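Local coordinates for putative Outer membrane protein (Helicobacter pylori, PDB 6GW5) that forms the adhesin domain of SabA, a Hop-family outer-membrane adhesin, and probably binds host glycans, at residues E13-Y18 with S407-A412; Q17-V22 with D381-P386; S24-I29 with N398-P403; Q367-L372 with V377-I382. All blocks are in the same frame, centred on the assembly; numbering follows the deposited sequence.

Contact 1: residues E13-Y18 with S407-A412; sequences EQLSQY and SNLSQA
L409 and S16 meet between two helices whose backbones are bonded internally, as the bond of 2.9 Å from A412 N to N408 O illustrates around L409, so the surfaces that face each other can be apolar. The meeting point is one methyl group. CD2 of L409 lies 3.9 Å from S16 N and 4.0 Å from S16 CB; the small side chain of serine lets the methyl settle close to the helix backbone. The same methyl also meets L15, whose CD2 is 4.0 Å from L409 CD2, the two leucines crossing obliquely. In L409, CG anti to the backbone N (chi1 -178°) helps carry the CD2 methyl toward helix 3-32. This is helix-to-helix packing of the two ends of the domain: the predicted coiled-coil helix 3-32 and the last helix, 403-415, run side by side in roughly opposite directions, with the rest of the chain folded between them in sequence. Beyond the two segments, L409 also touches Y12 and L19 of helix 3-32, while S16 touches L413, which lies one helical turn beyond L409.

Contact 2: residues Q17-V22 with D381-P386; sequences QYLNQV and DIITLP
L19 and V22 of the long helix 3-32 meet I382 and I383 by apolar contact alone. L19 divides its branches between two partners: CD1 is 3.9 Å from I382 CD1, while CD2 lies 4.1 Å from I383 CB as those two side chains pass in opposite directions. One turn along the helix, V22 reaches I383 tip to tip, its CG1 3.9 Å and its CG2 4.0 Å from I383 CD1. With chi1 -173° and chi2 167° the I383 branch is extended, which carries CD1 to V22. Y359 and Y399 also touch I383.

The polar interactions lie apart from these. Q17 NE2 makes a weak bond to Q21 OE1 along the helix, and Q21 NE2 bonds E354. The backbone of 381-386 pairs with another strand, through I382 with N402 and T384 with Q400. Branched aliphatic residues thus suit a buried face where I382 and T384 spend main-chain groups on the neighbouring strand, and attraction here depends on close fit, with no directional bond to fix the register.

Contact 3: residues S24-I29 with N398-P403; sequences SLKQSI and NYQINP
The chain entering strand 400-401, half of a two-stranded antiparallel ribbon with 383-384, is met by K26 of the long helix 3-32. K26 NZ donates to Y399 O at 2.8 Å, the hydrogen bond that joins the segments. The carbonyl is approached end-on, nearly along the C=O axis (170°). A lysine suits this place because its aliphatic part can span the gap before the charge is delivered: CG lies anti to the carbonyl carbon (chi1 -64°), and the bend at chi3 (29°) turns CE and NZ toward Y399 O. The ammonium also passes 3.6 Å from N398 OD1, near enough for that oxygen probably to ease its charge; ND2 of the same amide is bonded to A394 O, which would help to hold OD1 on the lysine side.

In the fold, K26's bond ties the edge of the ribbon to the predicted coiled-coil helix. Y399 sends its ring inward to stack with Y359 of helix 348-370, so one residue serves two helices, by its carbonyl and by its ring. N402 then takes the N-cap position of helix 403-415, its OD1 accepting from Q405 N, a role for which the short asparagine side chain is well suited.

Contact 4: residues Q367-L372 with V377-I382; sequences QEISKL and VNTKDI
T379 turns its methyl group to the last turn of helix 348-370, and the closely packed part of the contact gathers around that group. T379 CG2 lies 3.7 Å from S370 OG and 4.3 Å from I369 CG2. Threonine suits a buried loop position like this one, since its methyl can pack on I369 while also lying against the serine oxygen. L15 of helix 3-32 touches both I369 and T379, and Y12 touches I369, so the inner side is closed by a second helix.

Toward solvent the fit slackens. S370 OG is 4.1 Å from K380 N, too far for a bond, and its hydroxyl bonds instead to S366 O one turn back in its own helix, a common use of serine near a helix end. K380 and N378 are exposed. K380 N is taken by N378 OD1 at 3.2 Å, with an N-H...O angle of 152°; the donor sits above the amide's carbonyl plane, 40° out of it. Q405 NE2, from helix 403-415, bonds both N378 O and K380 O and so ties the loop to that helix.

I382 N bonds T379 O at 3.1 Å. The loop that carries the chain from helix 348-370 into strand 383-384 thus contains an Asx turn at N378 overlapping a type II beta turn, T379 to I382.

Overall arrangement
All four contacts lie at one end of the elongated chain, far from its centre, where the termini come together. Contacts 1, 2 and 3 follow successive turns of helix 3-32, meeting in order the last helix, strand 383-384 and the lead-in to its partner strand 400-401. Contacts 1 and 2 are buried and largely aliphatic, and they join directly through L409 CD2 and L19 CD1, 4.1 Å apart. Contact 3, only partly buried, depends on a charged side chain and a carbonyl. Contact 4 is local in sequence and half open to solvent; its loop packs against contact 1 through V377 and T379 and continues into the strand of contact 2.

Contact 1: residues E13-Y18 with S407-A412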
loop_
_atom_site.group_PDB
_atom_site.type_symbol
_atom_site.label_atom_id
_atom_site.label_comp_id
_atom_site.label_asym_id
_atom_site.label_seq_id
_atom_site.Cartn_x
_atom_site.Cartn_y
_atom_site.Cartn_z
ATOM N N GLU A 13 -39.291 4.966 -9.756
ATOM C CA GLU A 13 -37.852 5.016 -9.590
ATOM C C GLU A 13 -37.454 4.307 -8.298
ATOM O O GLU A 13 -36.415 3.694 -8.206
ATOM C CB GLU A 13 -37.344 6.456 -9.667
ATOM C CG GLU A 13 -35.902 6.535 -10.129
ATOM C CD GLU A 13 -35.165 7.829 -9.785
ATOM O OE1 GLU A 13 -34.463 8.276 -10.708
ATOM O OE2 GLU A 13 -35.245 8.399 -8.645
ATOM N N GLN A 14 -38.339 4.337 -7.329
ATOM C CA GLN A 14 -38.071 3.708 -6.059
ATOM C C GLN A 14 -38.207 2.186 -6.107
ATOM O O GLN A 14 -37.450 1.469 -5.469
ATOM C CB GLN A 14 -38.993 4.263 -4.975
ATOM C CG GLN A 14 -38.244 4.793 -3.781
ATOM C CD GLN A 14 -38.026 3.770 -2.732
ATOM O OE1 GLN A 14 -38.992 3.228 -2.252
ATOM N NE2 GLN A 14 -36.790 3.498 -2.364
ATOM N N LEU A 15 -39.203 1.702 -6.828
ATOM C CA LEU A 15 -39.380 0.273 -6.977
ATOM C C LEU A 15 -38.178 -0.311 -7.735
ATOM O O LEU A 15 -37.639 -1.365 -7.398
ATOM C CB LEU A 15 -40.687 -0.021 -7.706
ATOM C CG LEU A 15 -40.922 -1.483 -8.102
ATOM C CD1 LEU A 15 -40.982 -2.395 -6.895
ATOM C CD2 LEU A 15 -42.209 -1.615 -8.904
ATOM N N SER A 16 -37.791 0.393 -8.779
ATOM C CA SER A 16 -36.666 0.034 -9.600
ATOM C C SER A 16 -35.418 -0.041 -8.774
ATOM O O SER A 16 -34.612 -0.936 -8.960
ATOM C CB SER A 16 -36.482 1.063 -10.694
ATOM O OG SER A 16 -35.387 0.713 -11.501
ATOM N N GLN A 17 -35.266 0.900 -7.860
ATOM C CA GLN A 17 -34.119 0.843 -7.007
ATOM C C GLN A 17 -34.226 -0.361 -6.078
ATOM O O GLN A 17 -33.254 -1.068 -5.929
ATOM C CB GLN A 17 -33.711 2.205 -6.393
ATOM C CG GLN A 17 -33.652 2.316 -4.870
ATOM C CD GLN A 17 -32.678 1.385 -4.133
ATOM O OE1 GLN A 17 -33.122 0.731 -3.208
ATOM N NE2 GLN A 17 -31.399 1.316 -4.512
ATOM N N TYR A 18 -35.390 -0.644 -5.507
ATOM C CA TYR A 18 -35.491 -1.826 -4.611
ATOM C C TYR A 18 -35.087 -3.103 -5.359
ATOM O O TYR A 18 -34.482 -4.014 -4.783
ATOM C CB TYR A 18 -36.898 -2.011 -4.027
ATOM C CG TYR A 18 -37.379 -1.006 -2.983
ATOM C CD1 TYR A 18 -36.539 -0.538 -1.957
ATOM C CD2 TYR A 18 -38.725 -0.591 -2.968
ATOM C CE1 TYR A 18 -37.002 0.355 -0.999
ATOM C CE2 TYR A 18 -39.204 0.272 -2.001
ATOM C CZ TYR A 18 -38.342 0.749 -1.027
ATOM O OH TYR A 18 -38.819 1.641 -0.085
ATOM N N SER A 407 -38.233 -4.887 -17.226
ATOM C CA SER A 407 -37.946 -4.210 -18.486
ATOM C C SER A 407 -38.993 -3.121 -18.768
ATOM O O SER A 407 -38.644 -1.965 -19.033
ATOM C CB SER A 407 -37.905 -5.234 -19.623
ATOM O OG SER A 407 -37.405 -4.669 -20.814
ATOM N N ASN A 408 -40.271 -3.494 -18.676
ATOM C CA ASN A 408 -41.371 -2.532 -18.819
ATOM C C ASN A 408 -41.180 -1.328 -17.907
ATOM O O ASN A 408 -41.330 -0.190 -18.323
ATOM C CB ASN A 408 -42.754 -3.176 -18.502
ATOM C CG ASN A 408 -43.295 -4.064 -19.629
ATOM O OD1 ASN A 408 -42.841 -4.010 -20.765
ATOM N ND2 ASN A 408 -44.277 -4.881 -19.303
ATOM N N LEU A 409 -40.907 -1.597 -16.641
ATOM C CA LEU A 409 -40.758 -0.545 -15.647
ATOM C C LEU A 409 -39.637 0.391 -16.030
ATOM O O LEU A 409 -39.768 1.589 -15.918
ATOM C CB LEU A 409 -40.465 -1.176 -14.287
ATOM C CG LEU A 409 -40.315 -0.230 -13.111
ATOM C CD1 LEU A 409 -41.654 0.354 -12.689
ATOM C CD2 LEU A 409 -39.683 -0.973 -11.961
ATOM N N SER A 410 -38.527 -0.166 -16.489
ATOM C CA SER A 410 -37.407 0.650 -16.910
ATOM C C SER A 410 -37.698 1.513 -18.136
ATOM O O SER A 410 -37.358 2.694 -18.170
ATOM C CB SER A 410 -36.210 -0.228 -17.153
ATOM O OG SER A 410 -35.207 0.564 -17.729
ATOM N N GLN A 411 -38.341 0.903 -19.126
ATOM C CA GLN A 411 -38.765 1.603 -20.320
ATOM C C GLN A 411 -39.712 2.749 -19.974
ATOM O O GLN A 411 -39.578 3.827 -20.529
ATOM C CB GLN A 411 -39.348 0.641 -21.351
ATOM C CG GLN A 411 -39.399 1.199 -22.774
ATOM C CD GLN A 411 -38.016 1.457 -23.440
ATOM O OE1 GLN A 411 -37.330 2.374 -23.020
ATOM N NE2 GLN A 411 -37.628 0.686 -24.489
ATOM N N ALA A 412 -40.630 2.542 -19.034
ATOM C CA ALA A 412 -41.505 3.642 -18.548
ATOM C C ALA A 412 -40.753 4.763 -17.800
ATOM O O ALA A 412 -41.056 5.941 -17.967
ATOM C CB ALA A 412 -42.632 3.103 -17.674
#

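Contact 2: residues Q17-V22 with D381-P386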
loop_
_atom_site.group_PDB
_atom_site.type_symbol
_atom_site.label_atom_id
_atom_site.label_comp_id
_atom_site.label_asym_id
_atom_site.label_seq_id
_atom_site.Cartn_x
_atom_site.Cartn_y
_atom_site.Cartn_z
ATOM N N GLN A 17 -35.266 0.900 -7.860
ATOM C CA GLN A 17 -34.119 0.843 -7.007
ATOM C C GLN A 17 -34.226 -0.361 -6.078
ATOM O O GLN A 17 -33.254 -1.068 -5.929
ATOM C CB GLN A 17 -33.711 2.205 -6.393
ATOM C CG GLN A 17 -33.652 2.316 -4.870
ATOM C CD GLN A 17 -32.678 1.385 -4.133
ATOM O OE1 GLN A 17 -33.122 0.731 -3.208
ATOM N NE2 GLN A 17 -31.399 1.316 -4.512
ATOM N N TYR A 18 -35.390 -0.644 -5.507
ATOM C CA TYR A 18 -35.491 -1.826 -4.611
ATOM C C TYR A 18 -35.087 -3.103 -5.359
ATOM O O TYR A 18 -34.482 -4.014 -4.783
ATOM C CB TYR A 18 -36.898 -2.011 -4.027
ATOM C CG TYR A 18 -37.379 -1.006 -2.983
ATOM C CD1 TYR A 18 -36.539 -0.538 -1.957
ATOM C CD2 TYR A 18 -38.725 -0.591 -2.968
ATOM C CE1 TYR A 18 -37.002 0.355 -0.999
ATOM C CE2 TYR A 18 -39.204 0.272 -2.001
ATOM C CZ TYR A 18 -38.342 0.749 -1.027
ATOM O OH TYR A 18 -38.819 1.641 -0.085
ATOM N N LEU A 19 -35.471 -3.175 -6.630
ATOM C CA LEU A 19 -35.200 -4.353 -7.436
ATOM C C LEU A 19 -33.721 -4.472 -7.742
ATOM O O LEU A 19 -33.196 -5.556 -7.833
ATOM C CB LEU A 19 -35.998 -4.317 -8.724
ATOM C CG LEU A 19 -37.516 -4.313 -8.538
ATOM C CD1 LEU A 19 -38.227 -4.195 -9.883
ATOM C CD2 LEU A 19 -38.041 -5.532 -7.788
ATOM N N ASN A 20 -33.037 -3.369 -7.925
ATOM C CA ASN A 20 -31.614 -3.451 -8.180
ATOM C C ASN A 20 -30.914 -3.912 -6.958
ATOM O O ASN A 20 -29.949 -4.649 -7.040
ATOM C CB ASN A 20 -31.062 -2.109 -8.615
ATOM C CG ASN A 20 -31.295 -1.845 -10.090
ATOM O OD1 ASN A 20 -32.265 -1.269 -10.462
ATOM N ND2 ASN A 20 -30.411 -2.319 -10.915
ATOM N N GLN A 21 -31.431 -3.446 -5.820
ATOM C CA GLN A 21 -30.900 -3.733 -4.501
ATOM C C GLN A 21 -31.050 -5.236 -4.231
ATOM O O GLN A 21 -30.131 -5.899 -3.797
ATOM C CB GLN A 21 -31.675 -2.874 -3.464
ATOM C CG GLN A 21 -31.095 -2.822 -2.074
ATOM C CD GLN A 21 -29.872 -1.911 -1.923
ATOM O OE1 GLN A 21 -29.577 -1.041 -2.773
ATOM N NE2 GLN A 21 -29.174 -2.083 -0.827
ATOM N N VAL A 22 -32.222 -5.773 -4.492
ATOM C CA VAL A 22 -32.403 -7.161 -4.247
ATOM C C VAL A 22 -31.437 -7.988 -5.085
ATOM O O VAL A 22 -30.813 -8.917 -4.565
ATOM C CB VAL A 22 -33.852 -7.557 -4.516
ATOM C CG1 VAL A 22 -33.990 -9.084 -4.585
ATOM C CG2 VAL A 22 -34.738 -6.961 -3.428
ATOM N N ASP A 381 -46.842 -9.065 -8.614
ATOM C CA ASP A 381 -45.882 -10.146 -8.477
ATOM C C ASP A 381 -44.570 -9.892 -9.278
ATOM O O ASP A 381 -43.918 -10.821 -9.746
ATOM C CB ASP A 381 -46.528 -11.478 -8.906
ATOM C CG ASP A 381 -47.597 -11.998 -7.906
ATOM O OD1 ASP A 381 -47.626 -11.619 -6.715
ATOM O OD2 ASP A 381 -48.426 -12.802 -8.343
ATOM N N ILE A 382 -44.189 -8.630 -9.450
ATOM C CA ILE A 382 -42.927 -8.324 -10.117
ATOM C C ILE A 382 -41.745 -8.946 -9.352
ATOM O O ILE A 382 -40.734 -9.319 -9.931
ATOM C CB ILE A 382 -42.726 -6.788 -10.275
ATOM C CG1 ILE A 382 -41.516 -6.477 -11.157
ATOM C CG2 ILE A 382 -42.557 -6.063 -8.932
ATOM C CD1 ILE A 382 -41.591 -5.082 -11.745
ATOM N N ILE A 383 -41.887 -9.051 -8.043
ATOM C CA ILE A 383 -40.958 -9.797 -7.229
ATOM C C ILE A 383 -41.687 -10.790 -6.346
ATOM O O ILE A 383 -42.625 -10.468 -5.665
ATOM C CB ILE A 383 -40.052 -8.851 -6.399
ATOM C CG1 ILE A 383 -38.967 -9.641 -5.671
ATOM C CG2 ILE A 383 -40.866 -8.070 -5.390
ATOM C CD1 ILE A 383 -37.874 -8.759 -5.112
ATOM N N THR A 384 -41.113 -11.967 -6.266
ATOM C CA THR A 384 -41.722 -13.124 -5.678
ATOM C C THR A 384 -40.705 -14.007 -5.030
ATOM O O THR A 384 -39.525 -13.879 -5.306
ATOM C CB THR A 384 -42.359 -13.855 -6.868
ATOM O OG1 THR A 384 -43.760 -13.696 -6.745
ATOM C CG2 THR A 384 -41.940 -15.323 -7.010
ATOM N N LEU A 385 -41.144 -14.884 -4.141
ATOM C CA LEU A 385 -40.265 -15.862 -3.516
ATOM C C LEU A 385 -40.816 -17.257 -3.764
ATOM O O LEU A 385 -41.705 -17.718 -3.051
ATOM C CB LEU A 385 -40.070 -15.615 -2.004
ATOM C CG LEU A 385 -39.128 -16.645 -1.322
ATOM C CD1 LEU A 385 -37.713 -16.544 -1.880
ATOM C CD2 LEU A 385 -39.103 -16.528 0.203
ATOM N N PRO A 386 -40.254 -17.934 -4.751
ATOM C CA PRO A 386 -40.731 -19.241 -5.152
ATOM C C PRO A 386 -40.810 -20.261 -4.025
ATOM O O PRO A 386 -39.880 -20.403 -3.234
ATOM C CB PRO A 386 -39.701 -19.682 -6.225
ATOM C CG PRO A 386 -39.251 -18.404 -6.813
ATOM C CD PRO A 386 -39.163 -17.476 -5.630
#

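Contact 3: residues S24-I29 with N398-P403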
loop_
_atom_site.group_PDB
_atom_site.type_symbol
_atom_site.label_atom_id
_atom_site.label_comp_id
_atom_site.label_asym_id
_atom_site.label_seq_id
_atom_site.Cartn_x
_atom_site.Cartn_y
_atom_site.Cartn_z
ATOM N N SER A 24 -28.522 -7.242 -6.190
ATOM C CA SER A 24 -27.169 -7.085 -5.723
ATOM C C SER A 24 -26.973 -7.851 -4.406
ATOM O O SER A 24 -25.986 -8.524 -4.239
ATOM C CB SER A 24 -26.850 -5.602 -5.578
ATOM O OG SER A 24 -25.526 -5.419 -5.180
ATOM N N LEU A 25 -27.919 -7.718 -3.481
ATOM C CA LEU A 25 -27.957 -8.545 -2.267
ATOM C C LEU A 25 -27.949 -10.096 -2.519
ATOM O O LEU A 25 -27.255 -10.830 -1.827
ATOM C CB LEU A 25 -29.131 -8.127 -1.386
ATOM C CG LEU A 25 -28.870 -6.780 -0.703
ATOM C CD1 LEU A 25 -30.166 -6.300 -0.085
ATOM C CD2 LEU A 25 -27.769 -6.810 0.382
ATOM N N LYS A 26 -28.656 -10.574 -3.538
ATOM C CA LYS A 26 -28.610 -11.993 -3.824
ATOM C C LYS A 26 -27.184 -12.416 -4.089
ATOM O O LYS A 26 -26.715 -13.433 -3.591
ATOM C CB LYS A 26 -29.482 -12.379 -4.994
ATOM C CG LYS A 26 -30.949 -12.120 -4.724
ATOM C CD LYS A 26 -31.873 -12.434 -5.902
ATOM C CE LYS A 26 -31.384 -13.533 -6.826
ATOM N NZ LYS A 26 -32.438 -13.749 -7.838
ATOM N N GLN A 27 -26.497 -11.638 -4.903
ATOM C CA GLN A 27 -25.187 -12.009 -5.292
ATOM C C GLN A 27 -24.290 -12.054 -4.059
ATOM O O GLN A 27 -23.515 -13.007 -3.874
ATOM C CB GLN A 27 -24.696 -11.080 -6.352
ATOM C CG GLN A 27 -23.386 -11.532 -6.942
ATOM C CD GLN A 27 -23.477 -12.851 -7.698
ATOM O OE1 GLN A 27 -24.308 -13.002 -8.572
ATOM N NE2 GLN A 27 -22.582 -13.770 -7.407
ATOM N N SER A 28 -24.485 -11.086 -3.164
ATOM C CA SER A 28 -23.682 -11.036 -1.964
ATOM C C SER A 28 -23.985 -12.200 -1.087
ATOM O O SER A 28 -23.055 -12.790 -0.522
ATOM C CB SER A 28 -23.824 -9.698 -1.221
ATOM O OG SER A 28 -23.130 -8.635 -1.933
ATOM N N ILE A 29 -25.274 -12.553 -0.988
ATOM C CA ILE A 29 -25.657 -13.651 -0.134
ATOM C C ILE A 29 -25.100 -14.946 -0.720
ATOM O O ILE A 29 -24.595 -15.788 0.023
ATOM C CB ILE A 29 -27.181 -13.668 0.122
ATOM C CG1 ILE A 29 -27.566 -12.472 1.042
ATOM C CG2 ILE A 29 -27.602 -14.980 0.786
ATOM C CD1 ILE A 29 -29.046 -12.163 1.101
ATOM N N ASN A 398 -33.749 -16.288 -2.370
ATOM C CA ASN A 398 -33.596 -16.314 -3.788
ATOM C C ASN A 398 -34.806 -15.732 -4.502
ATOM O O ASN A 398 -35.507 -16.382 -5.223
ATOM C CB ASN A 398 -33.324 -17.732 -4.174
ATOM C CG ASN A 398 -32.834 -17.873 -5.585
ATOM O OD1 ASN A 398 -32.367 -16.918 -6.203
ATOM N ND2 ASN A 398 -32.921 -19.085 -6.104
ATOM N N TYR A 399 -35.031 -14.452 -4.307
ATOM C CA TYR A 399 -36.222 -13.792 -4.863
ATOM C C TYR A 399 -36.165 -13.792 -6.368
ATOM O O TYR A 399 -35.084 -13.682 -6.910
ATOM C CB TYR A 399 -36.309 -12.350 -4.373
ATOM C CG TYR A 399 -36.520 -12.297 -2.898
ATOM C CD1 TYR A 399 -37.773 -12.529 -2.366
ATOM C CD2 TYR A 399 -35.471 -12.037 -2.025
ATOM C CE1 TYR A 399 -37.979 -12.518 -0.995
ATOM C CE2 TYR A 399 -35.660 -12.002 -0.658
ATOM C CZ TYR A 399 -36.904 -12.261 -0.148
ATOM O OH TYR A 399 -37.102 -12.231 1.205
ATOM N N GLN A 400 -37.307 -13.934 -7.037
ATOM C CA GLN A 400 -37.351 -13.841 -8.509
ATOM C C GLN A 400 -37.975 -12.574 -8.890
ATOM O O GLN A 400 -39.045 -12.234 -8.436
ATOM C CB GLN A 400 -38.090 -15.003 -9.187
ATOM C CG GLN A 400 -37.445 -16.377 -8.929
ATOM C CD GLN A 400 -35.903 -16.492 -9.186
ATOM O OE1 GLN A 400 -35.100 -16.584 -8.251
ATOM N NE2 GLN A 400 -35.511 -16.557 -10.450
ATOM N N ILE A 401 -37.249 -11.837 -9.686
ATOM C CA ILE A 401 -37.755 -10.632 -10.292
ATOM C C ILE A 401 -38.133 -10.949 -11.727
ATOM O O ILE A 401 -37.302 -11.370 -12.531
ATOM C CB ILE A 401 -36.667 -9.546 -10.284
ATOM C CG1 ILE A 401 -36.317 -9.169 -8.832
ATOM C CG2 ILE A 401 -37.103 -8.310 -11.093
ATOM C CD1 ILE A 401 -34.881 -8.807 -8.657
ATOM N N ASN A 402 -39.381 -10.696 -12.049
ATOM C CA ASN A 402 -39.883 -10.891 -13.393
ATOM C C ASN A 402 -39.210 -9.959 -14.398
ATOM O O ASN A 402 -39.339 -8.745 -14.307
ATOM C CB ASN A 402 -41.393 -10.656 -13.416
ATOM C CG ASN A 402 -42.007 -11.011 -14.746
ATOM O OD1 ASN A 402 -41.688 -10.412 -15.780
ATOM N ND2 ASN A 402 -42.859 -12.006 -14.742
ATOM N N PRO A 403 -38.499 -10.516 -15.369
ATOM C CA PRO A 403 -37.733 -9.614 -16.246
ATOM C C PRO A 403 -38.547 -8.804 -17.266
ATOM O O PRO A 403 -38.108 -7.716 -17.619
ATOM C CB PRO A 403 -36.769 -10.563 -16.948
ATOM C CG PRO A 403 -37.490 -11.870 -16.958
ATOM C CD PRO A 403 -38.282 -11.938 -15.697
#

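Contact 4: residues Q367-L372 with V377-I382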
loop_
_atom_site.group_PDB
_atom_site.type_symbol
_atom_site.label_atom_id
_atom_site.label_comp_id
_atom_site.label_asym_id
_atom_site.label_seq_id
_atom_site.Cartn_x
_atom_site.Cartn_y
_atom_site.Cartn_z
ATOM N N GLN A 367 -47.908 -2.952 -4.823
ATOM C CA GLN A 367 -49.320 -3.030 -4.574
ATOM C C GLN A 367 -49.912 -1.653 -4.527
ATOM O O GLN A 367 -50.993 -1.435 -5.083
ATOM C CB GLN A 367 -49.604 -3.753 -3.275
ATOM C CG GLN A 367 -49.424 -5.245 -3.449
ATOM C CD GLN A 367 -49.402 -6.020 -2.147
ATOM O OE1 GLN A 367 -49.031 -7.180 -2.137
ATOM N NE2 GLN A 367 -49.777 -5.383 -1.045
ATOM N N GLU A 368 -49.211 -0.724 -3.880
ATOM C CA GLU A 368 -49.663 0.660 -3.889
ATOM C C GLU A 368 -49.709 1.191 -5.306
ATOM O O GLU A 368 -50.656 1.846 -5.677
ATOM C CB GLU A 368 -48.834 1.581 -2.982
ATOM C CG GLU A 368 -48.903 1.259 -1.475
ATOM C CD GLU A 368 -50.303 1.080 -0.831
ATOM O OE1 GLU A 368 -51.254 1.838 -1.105
ATOM O OE2 GLU A 368 -50.445 0.176 0.021
ATOM N N ILE A 369 -48.729 0.841 -6.119
ATOM C CA ILE A 369 -48.730 1.232 -7.525
ATOM C C ILE A 369 -49.936 0.660 -8.271
ATOM O O ILE A 369 -50.598 1.377 -9.005
ATOM C CB ILE A 369 -47.423 0.813 -8.221
ATOM C CG1 ILE A 369 -46.278 1.719 -7.737
ATOM C CG2 ILE A 369 -47.557 0.926 -9.738
ATOM C CD1 ILE A 369 -44.885 1.277 -8.159
ATOM N N SER A 370 -50.210 -0.623 -8.068
ATOM C CA SER A 370 -51.286 -1.317 -8.773
ATOM C C SER A 370 -52.630 -0.639 -8.556
ATOM O O SER A 370 -53.439 -0.558 -9.479
ATOM C CB SER A 370 -51.369 -2.791 -8.346
ATOM O OG SER A 370 -50.277 -3.524 -8.902
ATOM N N LYS A 371 -52.833 -0.107 -7.349
ATOM C CA LYS A 371 -54.080 0.575 -6.965
ATOM C C LYS A 371 -54.222 2.021 -7.483
ATOM O O LYS A 371 -55.140 2.732 -7.073
ATOM C CB LYS A 371 -54.223 0.589 -5.438
ATOM C CG LYS A 371 -54.401 -0.767 -4.778
ATOM C CD LYS A 371 -54.393 -0.564 -3.246
ATOM C CE LYS A 371 -54.623 -1.805 -2.376
ATOM N NZ LYS A 371 -53.366 -2.402 -1.793
ATOM N N LEU A 372 -53.340 2.458 -8.377
ATOM C CA LEU A 372 -53.440 3.775 -8.983
ATOM C C LEU A 372 -54.086 3.612 -10.340
ATOM O O LEU A 372 -53.581 2.837 -11.161
ATOM C CB LEU A 372 -52.053 4.375 -9.075
ATOM C CG LEU A 372 -51.513 4.676 -7.647
ATOM C CD1 LEU A 372 -50.069 5.188 -7.553
ATOM C CD2 LEU A 372 -52.457 5.592 -6.867
ATOM N N VAL A 377 -48.068 0.618 -15.828
ATOM C CA VAL A 377 -47.240 -0.605 -15.814
ATOM C C VAL A 377 -47.718 -1.716 -14.882
ATOM O O VAL A 377 -47.942 -1.499 -13.680
ATOM C CB VAL A 377 -45.782 -0.299 -15.433
ATOM C CG1 VAL A 377 -44.918 -1.550 -15.550
ATOM C CG2 VAL A 377 -45.229 0.799 -16.331
ATOM N N ASN A 378 -47.792 -2.934 -15.419
ATOM C CA ASN A 378 -48.143 -4.103 -14.607
ATOM C C ASN A 378 -46.997 -4.547 -13.704
ATOM O O ASN A 378 -45.924 -4.867 -14.155
ATOM C CB ASN A 378 -48.567 -5.289 -15.458
ATOM C CG ASN A 378 -49.005 -6.479 -14.614
ATOM O OD1 ASN A 378 -49.279 -6.345 -13.426
ATOM N ND2 ASN A 378 -49.007 -7.658 -15.209
ATOM N N THR A 379 -47.297 -4.591 -12.422
ATOM C CA THR A 379 -46.320 -4.725 -11.363
ATOM C C THR A 379 -46.708 -5.817 -10.342
ATOM O O THR A 379 -46.016 -6.074 -9.361
ATOM C CB THR A 379 -46.267 -3.283 -10.804
ATOM O OG1 THR A 379 -44.983 -2.686 -11.022
ATOM C CG2 THR A 379 -46.669 -3.219 -9.421
ATOM N N LYS A 380 -47.850 -6.425 -10.585
ATOM C CA LYS A 380 -48.307 -7.519 -9.790
ATOM C C LYS A 380 -47.278 -8.659 -9.807
ATOM O O LYS A 380 -46.896 -9.165 -10.880
ATOM C CB LYS A 380 -49.673 -8.009 -10.308
ATOM C CG LYS A 380 -50.229 -9.282 -9.672
ATOM C CD LYS A 380 -50.797 -9.038 -8.276
ATOM C CE LYS A 380 -51.483 -10.288 -7.686
ATOM N NZ LYS A 380 -52.984 -10.309 -7.721
ATOM N N ASP A 381 -46.842 -9.065 -8.614
ATOM C CA ASP A 381 -45.882 -10.146 -8.477
ATOM C C ASP A 381 -44.570 -9.892 -9.278
ATOM O O ASP A 381 -43.918 -10.821 -9.746
ATOM C CB ASP A 381 -46.528 -11.478 -8.906
ATOM C CG ASP A 381 -47.597 -11.998 -7.906
ATOM O OD1 ASP A 381 -47.626 -11.619 -6.715
ATOM O OD2 ASP A 381 -48.426 -12.802 -8.343
ATOM N N ILE A 382 -44.189 -8.630 -9.450
ATOM C CA ILE A 382 -42.927 -8.324 -10.117
ATOM C C ILE A 382 -41.745 -8.946 -9.352
ATOM O O ILE A 382 -40.734 -9.319 -9.931
ATOM C CB ILE A 382 -42.726 -6.788 -10.275
ATOM C CG1 ILE A 382 -41.516 -6.477 -11.157
ATOM C CG2 ILE A 382 -42.557 -6.063 -8.932
ATOM C CD1 ILE A 382 -41.591 -5.082 -11.745
#